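LbaCas13a H328A (C2c2) (Lachnospiraceae bacterium NK4A179, PDB 5WLH) binds pre-crRNA as guide and, as an RNA-targeting Cas13a nuclease, probably cleaves RNA at A residues. Local coordinates at residues M460-A465 with K469-G474; V504-A509 with S601-S606; K1164-N1169 with P1185-D1190; V1189-S1194 with F1212-K1217; G1201-S1204 with G1210-Y1213. All blocks are in the same frame, centred on the assembly; numbering follows the deposited sequence.

Overall arrangement
From the N terminus, contact 1 comes first: it closes a tight turn after helix 429-458 and shapes the outer side of strand 470-472. Contact 2 follows in series and closes a much longer loop, returning the end of helix 588-602 to helix 486-517. Contact 3 spans helix 1171-1180, and its strand 1166-1169 pairs with 470-472, joining contact 1 to the C-terminal half. Contact 4 starts where contact 3 ends, sharing V1189 and D1190, and carries the hairpin turn onto helix 1205-1216. Contact 5 lies within the span of contact 4 and ends on the same helix, sharing F1212 and Y1213 with it. None of these closures cross; contacts 3, 4 and 5 touch one another.

Contact 1 of 5, residues M460-A465 with K469-G474; sequences MDELNA and KEIELG
E462 and M460 fold back onto I471, E472 and L473, where a short 3-10 turn (461-463) packs against the outer side of strand 470-472, an edge strand of a mixed three-stranded sheet. The polar part is built around the backbone of E472. Its N-H gives a fairly straight bond to E462 OE2, 2.9 Å from E472 N with an angle of 158° at the hydrogen, and it meets the carboxylate from above its plane. A water bridges the backbones, accepting from E462 N and donating to E472 O. I471 and L473, by contrast, spend backbone groups on the neighbouring strand 1166-1169, so the outward-facing N-H and C=O of E472 are left to E462, the water and K475 NZ. E462 OE1 makes salt bridges with K468 and K475. E462 CB packs on I471, 3.8 Å from I471 CB, and the bend at chi2 turns the carboxylate toward the backbone of E472.

The apolar part is buried and centres on L473. Its CD1 touches L463 CD2 at 4.0 Å, the two side chains crossing at about a right angle, while C1177 and Y1174 of helix 1171-1180 cover this cluster from beyond. M460, bent at chi2 and chi3 (-68° and -70°), curls its methyl group onto the leucine: M460 CE sits 3.6 Å from L473 CG, and M460 SD lies 3.7 Å from G474 N.

Contact 2 of 5, residues V504-A509 with S601-S606; sequences VYVAFA and SMRNDS
V506, on helix 486-517, is the one side chain of residues 504-509 that meets the backbone bend at M602 and R603. Its two methyls divide the work. CG2 is the tighter one: V506 CG2 lies 3.7 Å from M602 CB and 3.8 Å from M602 CG, with the sulfur a little further along, so the methyl rests against the root of the methionine while the extended chain runs on past it. CG1 stands anti to the valine's backbone N (chi1 173°) and therefore faces R603, but more loosely: V506 CG1 is 4.0 Å from R603 CB and 4.1 Å from R603 N. No hydrogen bond crosses here.

The looser side belongs to R603, which is partly exposed. Of its side chain, CB is what touches V506; the chain bends at chi3 (83°) and the guanidinium goes to a salt bridge with D526. The backbone turns here in a type II beta turn from M602 to D605. R603 and H608 are spaced as in the R-X4-6-H motif of HEPN ribonucleases, consistent with a stretch belonging to the HEPN nuclease centre of Cas13a.

Around the contact, V909 of helix 901-911 touches both V506 and M602, W906 of the same helix covers the methionine, and Y1127 of helix 1106-1145 lies on R603, so the end of helix 588-602 and the turn after it lie among helices 486-517, 901-911 and 1106-1145.

Contact 3 of 5, residues K1164-N1169 with P1185-D1190; sequences KNRKIN and PLYYVD
Y1187 reaches across from the first strand of the hairpin 1187-1189/1196-1198 to R1166 and I1168 on the central strand of the mixed three-stranded sheet. The two backbones stay far apart, and the tyrosine spans the gap.

Van der Waals contact comes first. The phenol oxygen lies beside the aliphatic part of the arginine: Y1187 OH is 3.3 Å from R1166 CB and the same distance from R1166 CD. R1166, extended from CG to NE, crosses the tyrosine at about a right angle, with CB and CD both against the hydroxyl. I1168 and Y1187 come at each other from opposite directions, and I1168 CD1 stands 4.1 Å from Y1187 CE1.

Polar contact is made through water. One water joins Y1187 OH (2.7 Å from the water) to the carbonyl of K1164, to which it donates. A second lies in the plane of the R1166 guanidinium at its edge, accepting from R1166 NH1 and lying 2.8 Å from Y1187 OH. R1166 NE itself bonds to K468 O. A phenylalanine in place of Y1187 would probably leave the two waters without the hydroxyl that joins them and R1166 NH1 with a less well-fixed water.

Y1160 and L1158 of strand 1157-1160 and V1198 of strand 1196-1198 also pack against the Y1187 side chain, while I1168 packs on Y1174 of helix 1171-1180, the helix that connects the two strands of this contact.

Contact 4 of 5, residues V1189-S1194 with F1212-K1217; sequences VDKDSS and FYRYAK
R1214, near the end of helix 1205-1216, wraps its side chain around the V1189 carbonyl at the start of the hairpin turn. From the root, R1214 CB already lies 3.4 Å from V1189 O. CG passes the same oxygen more distantly, and CD brushes the lysine chain, with R1214 CD 4.1 Å from K1191 CG. Bends at chi2 and chi3 (-104° and -34°) then turn the guanidinium back onto the carbonyl. R1214 NE donates to V1189 O at 2.7 Å, 132° at the hydrogen. R1214 NH2 adds a weak bond to that oxygen at 2.8 Å and another weak one to D1190 O at 3.2 Å, and it also rests 3.2 Å from V1189 CG1. V1189 O thus sits near the guanidinium's edge, held by NE and more weakly by NH2. A leucine in place of R1214 would probably leave V1189 O and D1190 O without these donors and the turn less firmly tied to the helix.

The turn has its own brace: D1190 OD2 accepts from D1192 N and S1193 N, an Asx turn extended to an Asx motif. This is a surface contact, linking the bend between strands 1187-1189 and 1196-1198 to a helix whose Y1215 and F1212 lean on helix 1171-1180.

Contact 5 of 5, residues G1201-S1204 with G1210-Y1213; sequences GKES and GEFY
In the loop that leads into helix 1205-1216, E1203 points its carboxylate at E1211, one of the helix's own side chains. The two acids approach from opposite directions, and E1203 OE2 comes to 2.6 Å from E1211 OE1. With the oxygens this close, one of the two acids probably holds a proton and gives it to the other, so one of the pair is likely to be neutral, with its ionisation shifted by the partner. The carboxylates are not coplanar: their planes stand 63° apart, and the flank of one chain is met as well, E1203 CG lying 3.5 Å from E1211 OE2. E1203 OE2 is also hydrogen-bonded to S1199 OG, a second hold on the group.

S1204, the next residue, occupies the N-cap position of the helix, its OG bonded to A1207 N. E1203 sits one residue before that cap. Its CG lies between the backbone N and the carbonyl carbon (chi1 65°), and a bend at chi2 (-85°) swings the acid across to the helix. E1211 instead extends beyond CG, reaching straight out to meet it. L1186 and K1191 pack against the E1211 side chain, while E1203 OE1 lies near another acid, D1200 OD1.

Contact 1 of 5, residues M460-A465 with K469-G474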
# COMPACT_ATOMS: atom_id res chain seq x y z
N MET A 460 -18.93 6.84 18.59
CA MET A 460 -18.08 7.44 19.61
C MET A 460 -18.06 8.96 19.46
O MET A 460 -17.05 9.60 19.74
CB MET A 460 -16.66 6.88 19.55
CG MET A 460 -16.60 5.36 19.75
SD MET A 460 -17.03 4.82 21.41
CE MET A 460 -15.63 5.40 22.37
N ASP A 461 -19.17 9.53 18.98
CA ASP A 461 -19.29 10.97 18.77
C ASP A 461 -18.79 11.79 19.97
O ASP A 461 -18.12 12.81 19.80
CB ASP A 461 -20.76 11.29 18.50
CG ASP A 461 -20.96 12.29 17.41
OD1 ASP A 461 -20.36 13.38 17.49
OD2 ASP A 461 -21.76 11.99 16.50
N GLU A 462 -19.13 11.37 21.18
CA GLU A 462 -18.86 12.23 22.33
C GLU A 462 -17.42 12.16 22.80
O GLU A 462 -17.09 12.75 23.84
CB GLU A 462 -19.85 11.88 23.45
CG GLU A 462 -21.28 11.75 22.91
CD GLU A 462 -22.37 12.22 23.86
OE1 GLU A 462 -23.38 12.77 23.38
OE2 GLU A 462 -22.24 12.02 25.08
N LEU A 463 -16.54 11.47 22.07
CA LEU A 463 -15.11 11.70 22.25
C LEU A 463 -14.74 13.13 21.87
O LEU A 463 -13.74 13.66 22.37
CB LEU A 463 -14.30 10.72 21.41
CG LEU A 463 -14.34 9.24 21.78
CD1 LEU A 463 -13.45 8.42 20.84
CD2 LEU A 463 -13.89 9.04 23.23
N ASN A 464 -15.51 13.74 20.96
CA ASN A 464 -15.22 15.10 20.51
C ASN A 464 -15.28 16.06 21.69
O ASN A 464 -16.19 15.98 22.52
CB ASN A 464 -16.21 15.53 19.43
CG ASN A 464 -15.86 14.97 18.06
OD1 ASN A 464 -14.77 15.22 17.53
ND2 ASN A 464 -16.78 14.19 17.49
N ALA A 465 -14.30 16.96 21.77
CA ALA A 465 -14.19 17.87 22.90
C ALA A 465 -15.49 18.65 23.10
O ALA A 465 -16.08 19.16 22.15
CB ALA A 465 -13.01 18.83 22.71
N LYS A 469 -20.56 17.41 30.98
CA LYS A 469 -20.10 16.76 32.19
C LYS A 469 -20.55 15.31 32.27
O LYS A 469 -20.12 14.59 33.18
CB LYS A 469 -20.60 17.52 33.42
CG LYS A 469 -20.06 18.93 33.51
CD LYS A 469 -18.71 18.94 34.19
CE LYS A 469 -18.34 20.33 34.69
NZ LYS A 469 -17.34 20.29 35.80
N GLU A 470 -21.42 14.88 31.37
CA GLU A 470 -21.80 13.48 31.23
C GLU A 470 -21.85 13.15 29.75
O GLU A 470 -22.52 13.85 28.99
CB GLU A 470 -23.16 13.19 31.87
CG GLU A 470 -23.62 11.75 31.68
CD GLU A 470 -24.66 11.34 32.69
OE1 GLU A 470 -25.08 10.16 32.69
OE2 GLU A 470 -25.05 12.21 33.51
N ILE A 471 -21.15 12.09 29.35
CA ILE A 471 -21.16 11.64 27.97
C ILE A 471 -21.50 10.16 27.92
O ILE A 471 -21.46 9.45 28.92
CB ILE A 471 -19.81 11.89 27.26
CG1 ILE A 471 -18.66 11.30 28.07
CG2 ILE A 471 -19.61 13.39 27.01
CD1 ILE A 471 -17.32 11.39 27.34
N GLU A 472 -21.87 9.71 26.72
CA GLU A 472 -22.20 8.31 26.47
C GLU A 472 -21.43 7.84 25.24
O GLU A 472 -21.57 8.43 24.16
CB GLU A 472 -23.70 8.12 26.26
CG GLU A 472 -24.10 6.67 26.00
CD GLU A 472 -25.61 6.48 25.90
OE1 GLU A 472 -26.36 7.46 26.09
OE2 GLU A 472 -26.05 5.33 25.63
N LEU A 473 -20.65 6.79 25.41
CA LEU A 473 -19.92 6.20 24.29
C LEU A 473 -20.58 4.90 23.86
O LEU A 473 -21.18 4.18 24.66
CB LEU A 473 -18.46 5.95 24.69
CG LEU A 473 -17.57 7.20 24.85
CD1 LEU A 473 -17.73 8.09 23.64
CD2 LEU A 473 -17.88 7.97 26.15
N GLY A 474 -20.50 4.61 22.56
CA GLY A 474 -21.03 3.37 22.05
C GLY A 474 -22.45 3.45 21.56
O GLY A 474 -23.08 2.41 21.37
O HOH W 1 -20.52 8.93 21.69

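Contact 2 of 5, residues V504-A509 with S601-S606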
# COMPACT_ATOMS: atom_id res chain seq x y z
N VAL A 504 3.90 8.19 9.86
CA VAL A 504 5.24 7.82 9.45
C VAL A 504 6.14 9.05 9.45
O VAL A 504 7.26 9.02 9.97
CB VAL A 504 5.19 7.16 8.06
CG1 VAL A 504 6.60 7.08 7.43
CG2 VAL A 504 4.52 5.79 8.15
N TYR A 505 5.63 10.16 8.92
CA TYR A 505 6.43 11.38 8.82
C TYR A 505 6.66 12.01 10.19
O TYR A 505 7.74 12.57 10.42
CB TYR A 505 5.78 12.38 7.86
CG TYR A 505 5.76 11.80 6.48
CD1 TYR A 505 6.93 11.31 5.90
CD2 TYR A 505 4.58 11.66 5.79
CE1 TYR A 505 6.92 10.74 4.64
CE2 TYR A 505 4.56 11.08 4.54
CZ TYR A 505 5.72 10.63 3.97
OH TYR A 505 5.69 10.06 2.71
N VAL A 506 5.68 11.92 11.10
CA VAL A 506 5.92 12.33 12.49
C VAL A 506 7.13 11.61 13.05
O VAL A 506 8.04 12.22 13.63
CB VAL A 506 4.67 12.10 13.35
CG1 VAL A 506 4.97 12.38 14.86
CG2 VAL A 506 3.55 12.99 12.89
N ALA A 507 7.19 10.28 12.85
CA ALA A 507 8.33 9.51 13.33
C ALA A 507 9.64 9.98 12.70
O ALA A 507 10.65 10.12 13.40
CB ALA A 507 8.12 8.02 13.05
N PHE A 508 9.64 10.24 11.38
CA PHE A 508 10.87 10.67 10.73
C PHE A 508 11.27 12.07 11.17
O PHE A 508 12.47 12.37 11.29
CB PHE A 508 10.74 10.63 9.20
CG PHE A 508 11.03 9.27 8.61
CD1 PHE A 508 12.33 8.79 8.56
CD2 PHE A 508 10.00 8.47 8.13
CE1 PHE A 508 12.61 7.53 8.02
CE2 PHE A 508 10.26 7.20 7.60
CZ PHE A 508 11.56 6.73 7.54
N ALA A 509 10.30 12.95 11.37
CA ALA A 509 10.63 14.29 11.83
C ALA A 509 11.29 14.23 13.19
O ALA A 509 12.29 14.91 13.44
CB ALA A 509 9.37 15.16 11.88
N SER A 601 2.86 16.45 19.44
CA SER A 601 1.43 16.74 19.44
C SER A 601 0.74 16.17 18.21
O SER A 601 -0.48 16.00 18.22
CB SER A 601 1.17 18.24 19.54
OG SER A 601 1.50 18.92 18.35
N MET A 602 1.50 15.85 17.16
CA MET A 602 0.92 15.22 15.99
C MET A 602 0.90 13.70 16.10
O MET A 602 0.21 13.05 15.31
CB MET A 602 1.68 15.64 14.73
CG MET A 602 0.82 15.62 13.48
SD MET A 602 1.59 16.48 12.11
CE MET A 602 0.12 16.95 11.20
N ARG A 603 1.63 13.13 17.04
CA ARG A 603 1.61 11.67 17.17
C ARG A 603 0.31 11.23 17.80
O ARG A 603 -0.12 11.80 18.82
CB ARG A 603 2.80 11.17 17.99
CG ARG A 603 3.03 9.67 17.81
CD ARG A 603 4.48 9.33 18.11
NE ARG A 603 4.64 9.18 19.54
CZ ARG A 603 5.80 8.91 20.14
NH1 ARG A 603 5.85 8.79 21.45
NH2 ARG A 603 6.90 8.74 19.43
N ASN A 604 -0.33 10.22 17.21
CA ASN A 604 -1.63 9.75 17.68
C ASN A 604 -2.66 10.87 17.73
O ASN A 604 -3.60 10.83 18.52
CB ASN A 604 -1.51 9.08 19.06
CG ASN A 604 -0.72 7.77 19.00
OD1 ASN A 604 0.50 7.77 19.10
ND2 ASN A 604 -1.43 6.67 18.86
N ASP A 605 -2.48 11.89 16.89
CA ASP A 605 -3.43 13.00 16.80
C ASP A 605 -4.50 12.60 15.79
O ASP A 605 -4.27 12.63 14.58
CB ASP A 605 -2.73 14.29 16.38
CG ASP A 605 -3.64 15.52 16.49
OD1 ASP A 605 -4.68 15.44 17.19
OD2 ASP A 605 -3.31 16.57 15.90
N SER A 606 -5.68 12.24 16.29
CA SER A 606 -6.75 11.73 15.45
C SER A 606 -7.31 12.82 14.56
O SER A 606 -7.62 13.92 15.03
CB SER A 606 -7.87 11.16 16.32
OG SER A 606 -9.05 10.95 15.55

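Contact 3 of 5, residues K1164-N1169 with P1185-D1190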
# COMPACT_ATOMS: atom_id res chain seq x y z
N LYS A 1164 -12.19 18.07 38.05
CA LYS A 1164 -12.60 17.95 36.65
C LYS A 1164 -13.60 16.79 36.53
O LYS A 1164 -13.34 15.76 35.90
CB LYS A 1164 -11.39 17.74 35.76
CG LYS A 1164 -10.37 18.87 35.82
CD LYS A 1164 -9.13 18.52 35.01
CE LYS A 1164 -8.61 19.73 34.25
NZ LYS A 1164 -9.36 19.98 32.98
N ASN A 1165 -14.75 16.97 37.17
CA ASN A 1165 -15.70 15.88 37.31
C ASN A 1165 -16.32 15.51 35.97
O ASN A 1165 -16.55 16.37 35.11
CB ASN A 1165 -16.81 16.24 38.30
CG ASN A 1165 -17.58 17.47 37.88
OD1 ASN A 1165 -17.01 18.54 37.70
ND2 ASN A 1165 -18.88 17.31 37.69
N ARG A 1166 -16.61 14.22 35.81
CA ARG A 1166 -17.24 13.78 34.58
C ARG A 1166 -17.83 12.39 34.80
O ARG A 1166 -17.24 11.57 35.51
CB ARG A 1166 -16.24 13.75 33.40
CG ARG A 1166 -16.92 13.91 32.06
CD ARG A 1166 -15.95 14.18 30.91
NE ARG A 1166 -16.64 14.85 29.81
CZ ARG A 1166 -16.21 14.89 28.56
NH1 ARG A 1166 -15.07 14.32 28.23
NH2 ARG A 1166 -16.93 15.53 27.63
N LYS A 1167 -18.98 12.15 34.21
CA LYS A 1167 -19.60 10.84 34.20
C LYS A 1167 -19.51 10.31 32.78
O LYS A 1167 -19.88 11.00 31.83
CB LYS A 1167 -21.05 10.89 34.67
CG LYS A 1167 -21.64 9.50 34.93
CD LYS A 1167 -23.11 9.59 35.29
CE LYS A 1167 -23.59 8.30 35.96
NZ LYS A 1167 -25.05 8.35 36.25
N ILE A 1168 -19.01 9.08 32.65
CA ILE A 1168 -18.74 8.44 31.37
C ILE A 1168 -19.57 7.16 31.31
O ILE A 1168 -19.28 6.20 32.04
CB ILE A 1168 -17.26 8.10 31.19
CG1 ILE A 1168 -16.36 9.24 31.69
CG2 ILE A 1168 -16.95 7.72 29.74
CD1 ILE A 1168 -16.34 10.43 30.79
N ASN A 1169 -20.58 7.15 30.44
CA ASN A 1169 -21.35 5.96 30.14
C ASN A 1169 -20.73 5.27 28.93
O ASN A 1169 -20.34 5.94 27.97
CB ASN A 1169 -22.81 6.33 29.87
CG ASN A 1169 -23.46 7.06 31.06
OD1 ASN A 1169 -23.72 6.46 32.10
ND2 ASN A 1169 -23.70 8.36 30.91
N PRO A 1185 -8.15 12.53 27.79
CA PRO A 1185 -7.83 12.12 29.17
C PRO A 1185 -8.24 10.69 29.48
O PRO A 1185 -9.24 10.17 28.98
CB PRO A 1185 -8.66 13.09 30.02
CG PRO A 1185 -8.79 14.32 29.16
CD PRO A 1185 -8.92 13.79 27.75
N LEU A 1186 -7.48 10.07 30.39
CA LEU A 1186 -7.82 8.75 30.90
C LEU A 1186 -8.05 8.87 32.40
O LEU A 1186 -7.35 9.63 33.08
CB LEU A 1186 -6.71 7.75 30.59
CG LEU A 1186 -7.12 6.29 30.50
CD1 LEU A 1186 -6.36 5.59 29.39
CD2 LEU A 1186 -6.88 5.61 31.84
N TYR A 1187 -9.06 8.16 32.90
CA TYR A 1187 -9.42 8.15 34.31
C TYR A 1187 -8.84 6.90 34.94
O TYR A 1187 -8.99 5.81 34.39
CB TYR A 1187 -10.93 8.17 34.50
CG TYR A 1187 -11.58 9.38 33.91
CD1 TYR A 1187 -11.89 9.43 32.56
CD2 TYR A 1187 -11.84 10.50 34.68
CE1 TYR A 1187 -12.47 10.54 32.00
CE2 TYR A 1187 -12.42 11.63 34.14
CZ TYR A 1187 -12.72 11.65 32.78
OH TYR A 1187 -13.28 12.76 32.20
N TYR A 1188 -8.16 7.06 36.07
CA TYR A 1188 -7.49 5.90 36.65
C TYR A 1188 -7.18 6.20 38.10
O TYR A 1188 -7.30 7.34 38.56
CB TYR A 1188 -6.20 5.56 35.91
CG TYR A 1188 -5.17 6.66 35.92
CD1 TYR A 1188 -5.25 7.72 35.02
CD2 TYR A 1188 -4.13 6.63 36.83
CE1 TYR A 1188 -4.32 8.74 35.05
CE2 TYR A 1188 -3.18 7.62 36.85
CZ TYR A 1188 -3.28 8.68 35.96
OH TYR A 1188 -2.34 9.68 36.00
N VAL A 1189 -6.76 5.17 38.82
CA VAL A 1189 -6.34 5.32 40.21
C VAL A 1189 -4.82 5.43 40.19
O VAL A 1189 -4.11 4.52 39.75
CB VAL A 1189 -6.82 4.15 41.09
CG1 VAL A 1189 -6.30 4.34 42.53
CG2 VAL A 1189 -8.32 4.11 41.09
N ASP A 1190 -4.34 6.59 40.64
CA ASP A 1190 -2.92 6.89 40.55
C ASP A 1190 -2.10 5.95 41.41
O ASP A 1190 -2.51 5.58 42.51
CB ASP A 1190 -2.67 8.34 40.96
CG ASP A 1190 -1.20 8.67 40.97
OD1 ASP A 1190 -0.60 8.69 39.88
OD2 ASP A 1190 -0.64 8.87 42.07
O HOH W 2 -12.59 15.08 33.46
O HOH W 3 -12.92 13.21 29.50

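Contact 4 of 5, residues V1189-S1194 with F1212-K1217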
# COMPACT_ATOMS: atom_id res chain seq x y z
N VAL A 1189 -6.76 5.17 38.82
CA VAL A 1189 -6.34 5.32 40.21
C VAL A 1189 -4.82 5.43 40.19
O VAL A 1189 -4.11 4.52 39.75
CB VAL A 1189 -6.82 4.15 41.09
CG1 VAL A 1189 -6.30 4.34 42.53
CG2 VAL A 1189 -8.32 4.11 41.09
N ASP A 1190 -4.34 6.59 40.64
CA ASP A 1190 -2.92 6.89 40.55
C ASP A 1190 -2.10 5.95 41.41
O ASP A 1190 -2.51 5.58 42.51
CB ASP A 1190 -2.67 8.34 40.96
CG ASP A 1190 -1.20 8.67 40.97
OD1 ASP A 1190 -0.60 8.69 39.88
OD2 ASP A 1190 -0.64 8.87 42.07
N LYS A 1191 -0.92 5.60 40.90
CA LYS A 1191 -0.02 4.68 41.59
C LYS A 1191 0.31 5.18 42.99
O LYS A 1191 0.19 4.43 43.97
CB LYS A 1191 1.27 4.52 40.77
CG LYS A 1191 1.14 3.89 39.36
CD LYS A 1191 0.53 4.79 38.23
CE LYS A 1191 0.97 4.21 36.88
NZ LYS A 1191 0.12 4.49 35.72
N ASP A 1192 0.71 6.44 43.11
CA ASP A 1192 1.28 6.95 44.34
C ASP A 1192 0.24 7.46 45.32
O ASP A 1192 0.39 7.28 46.54
CB ASP A 1192 2.29 8.06 44.03
CG ASP A 1192 3.28 7.65 42.95
OD1 ASP A 1192 3.87 6.55 43.07
OD2 ASP A 1192 3.44 8.41 41.97
N SER A 1193 -0.82 8.09 44.83
CA SER A 1193 -1.89 8.58 45.69
C SER A 1193 -2.92 7.52 46.04
O SER A 1193 -3.67 7.70 47.01
CB SER A 1193 -2.61 9.76 45.02
OG SER A 1193 -3.44 9.30 43.97
N SER A 1194 -2.96 6.42 45.28
CA SER A 1194 -3.98 5.39 45.37
C SER A 1194 -5.39 5.96 45.28
O SER A 1194 -6.35 5.34 45.76
CB SER A 1194 -3.83 4.54 46.65
OG SER A 1194 -2.70 3.69 46.57
N PHE A 1212 -4.61 2.63 31.99
CA PHE A 1212 -5.76 1.76 31.72
C PHE A 1212 -5.76 0.57 32.66
O PHE A 1212 -6.81 0.19 33.19
CB PHE A 1212 -5.73 1.28 30.28
CG PHE A 1212 -6.91 0.47 29.90
CD1 PHE A 1212 -6.95 -0.91 30.15
CD2 PHE A 1212 -8.00 1.07 29.31
CE1 PHE A 1212 -8.05 -1.65 29.80
CE2 PHE A 1212 -9.11 0.33 28.96
CZ PHE A 1212 -9.13 -1.04 29.20
N TYR A 1213 -4.59 -0.06 32.83
CA TYR A 1213 -4.47 -1.15 33.78
C TYR A 1213 -4.93 -0.74 35.17
O TYR A 1213 -5.62 -1.51 35.85
CB TYR A 1213 -3.02 -1.64 33.81
CG TYR A 1213 -2.71 -2.73 32.80
CD1 TYR A 1213 -2.49 -2.42 31.45
CD2 TYR A 1213 -2.64 -4.07 33.18
CE1 TYR A 1213 -2.20 -3.41 30.52
CE2 TYR A 1213 -2.36 -5.07 32.26
CZ TYR A 1213 -2.14 -4.74 30.93
OH TYR A 1213 -1.87 -5.73 30.01
N ARG A 1214 -4.60 0.48 35.60
CA ARG A 1214 -5.03 0.96 36.91
C ARG A 1214 -6.50 1.35 36.94
O ARG A 1214 -7.11 1.32 38.01
CB ARG A 1214 -4.15 2.13 37.37
CG ARG A 1214 -2.68 1.77 37.32
CD ARG A 1214 -2.08 1.49 38.69
NE ARG A 1214 -2.67 2.29 39.76
CZ ARG A 1214 -3.16 1.81 40.89
NH1 ARG A 1214 -3.18 0.51 41.13
NH2 ARG A 1214 -3.66 2.64 41.79
N TYR A 1215 -7.08 1.68 35.79
CA TYR A 1215 -8.52 1.80 35.69
C TYR A 1215 -9.20 0.44 35.83
O TYR A 1215 -10.14 0.28 36.62
CB TYR A 1215 -8.89 2.44 34.35
CG TYR A 1215 -10.26 2.06 33.82
CD1 TYR A 1215 -11.42 2.47 34.46
CD2 TYR A 1215 -10.39 1.31 32.65
CE1 TYR A 1215 -12.65 2.14 33.98
CE2 TYR A 1215 -11.62 0.98 32.15
CZ TYR A 1215 -12.75 1.39 32.81
OH TYR A 1215 -13.98 1.05 32.32
N ALA A 1216 -8.74 -0.53 35.07
CA ALA A 1216 -9.38 -1.84 35.06
C ALA A 1216 -9.07 -2.64 36.31
O ALA A 1216 -9.73 -3.65 36.56
CB ALA A 1216 -8.94 -2.63 33.83
N LYS A 1217 -8.08 -2.21 37.09
CA LYS A 1217 -7.44 -3.04 38.10
C LYS A 1217 -8.41 -3.55 39.14
O LYS A 1217 -8.15 -4.58 39.77
CB LYS A 1217 -6.33 -2.24 38.76
CG LYS A 1217 -5.23 -3.07 39.33
CD LYS A 1217 -3.92 -2.46 39.00
CE LYS A 1217 -2.99 -2.65 40.13
NZ LYS A 1217 -2.96 -4.10 40.46

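Contact 5 of 5, residues G1201-S1204 with G1210-Y1213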
# COMPACT_ATOMS: atom_id res chain seq x y z
N GLY A 1201 -4.41 13.73 29.18
CA GLY A 1201 -4.60 13.07 27.91
C GLY A 1201 -3.41 13.11 26.99
O GLY A 1201 -3.43 12.44 25.95
N LYS A 1202 -2.37 13.87 27.33
CA LYS A 1202 -1.21 14.04 26.46
C LYS A 1202 -0.08 13.09 26.80
O LYS A 1202 0.95 13.10 26.12
CB LYS A 1202 -0.73 15.49 26.51
CG LYS A 1202 -1.83 16.50 26.17
CD LYS A 1202 -1.35 17.94 26.34
CE LYS A 1202 -2.40 18.92 25.83
NZ LYS A 1202 -2.47 20.16 26.65
N GLU A 1203 -0.24 12.26 27.82
CA GLU A 1203 0.80 11.31 28.15
C GLU A 1203 0.94 10.27 27.04
O GLU A 1203 0.09 10.14 26.16
CB GLU A 1203 0.51 10.65 29.51
CG GLU A 1203 -0.75 9.79 29.55
CD GLU A 1203 -2.03 10.56 29.82
OE1 GLU A 1203 -2.10 11.81 29.64
OE2 GLU A 1203 -3.01 9.91 30.22
N SER A 1204 2.06 9.54 27.07
CA SER A 1204 2.42 8.61 26.00
C SER A 1204 1.45 7.44 25.93
O SER A 1204 0.72 7.13 26.88
CB SER A 1204 3.83 8.08 26.22
OG SER A 1204 3.89 7.23 27.36
N GLY A 1210 -0.51 1.82 30.95
CA GLY A 1210 -0.38 1.67 32.40
C GLY A 1210 -1.58 2.23 33.14
O GLY A 1210 -2.12 1.59 34.05
N GLU A 1211 -2.04 3.41 32.75
CA GLU A 1211 -3.19 4.00 33.42
C GLU A 1211 -4.44 3.16 33.20
O GLU A 1211 -5.26 3.00 34.11
CB GLU A 1211 -3.39 5.43 32.92
CG GLU A 1211 -2.25 6.32 33.30
CD GLU A 1211 -2.20 7.58 32.47
OE1 GLU A 1211 -3.00 7.69 31.51
OE2 GLU A 1211 -1.36 8.45 32.78
N PHE A 1212 -4.61 2.63 31.99
CA PHE A 1212 -5.76 1.76 31.72
C PHE A 1212 -5.76 0.57 32.66
O PHE A 1212 -6.81 0.19 33.19
CB PHE A 1212 -5.73 1.28 30.28
CG PHE A 1212 -6.91 0.47 29.90
CD1 PHE A 1212 -6.95 -0.91 30.15
CD2 PHE A 1212 -8.00 1.07 29.31
CE1 PHE A 1212 -8.05 -1.65 29.80
CE2 PHE A 1212 -9.11 0.33 28.96
CZ PHE A 1212 -9.13 -1.04 29.20
N TYR A 1213 -4.59 -0.06 32.83
CA TYR A 1213 -4.47 -1.15 33.78
C TYR A 1213 -4.93 -0.74 35.17
O TYR A 1213 -5.62 -1.51 35.85
CB TYR A 1213 -3.02 -1.64 33.81
CG TYR A 1213 -2.71 -2.73 32.80
CD1 TYR A 1213 -2.49 -2.42 31.45
CD2 TYR A 1213 -2.64 -4.07 33.18
CE1 TYR A 1213 -2.20 -3.41 30.52
CE2 TYR A 1213 -2.36 -5.07 32.26
CZ TYR A 1213 -2.14 -4.74 30.93
OH TYR A 1213 -1.87 -5.73 30.01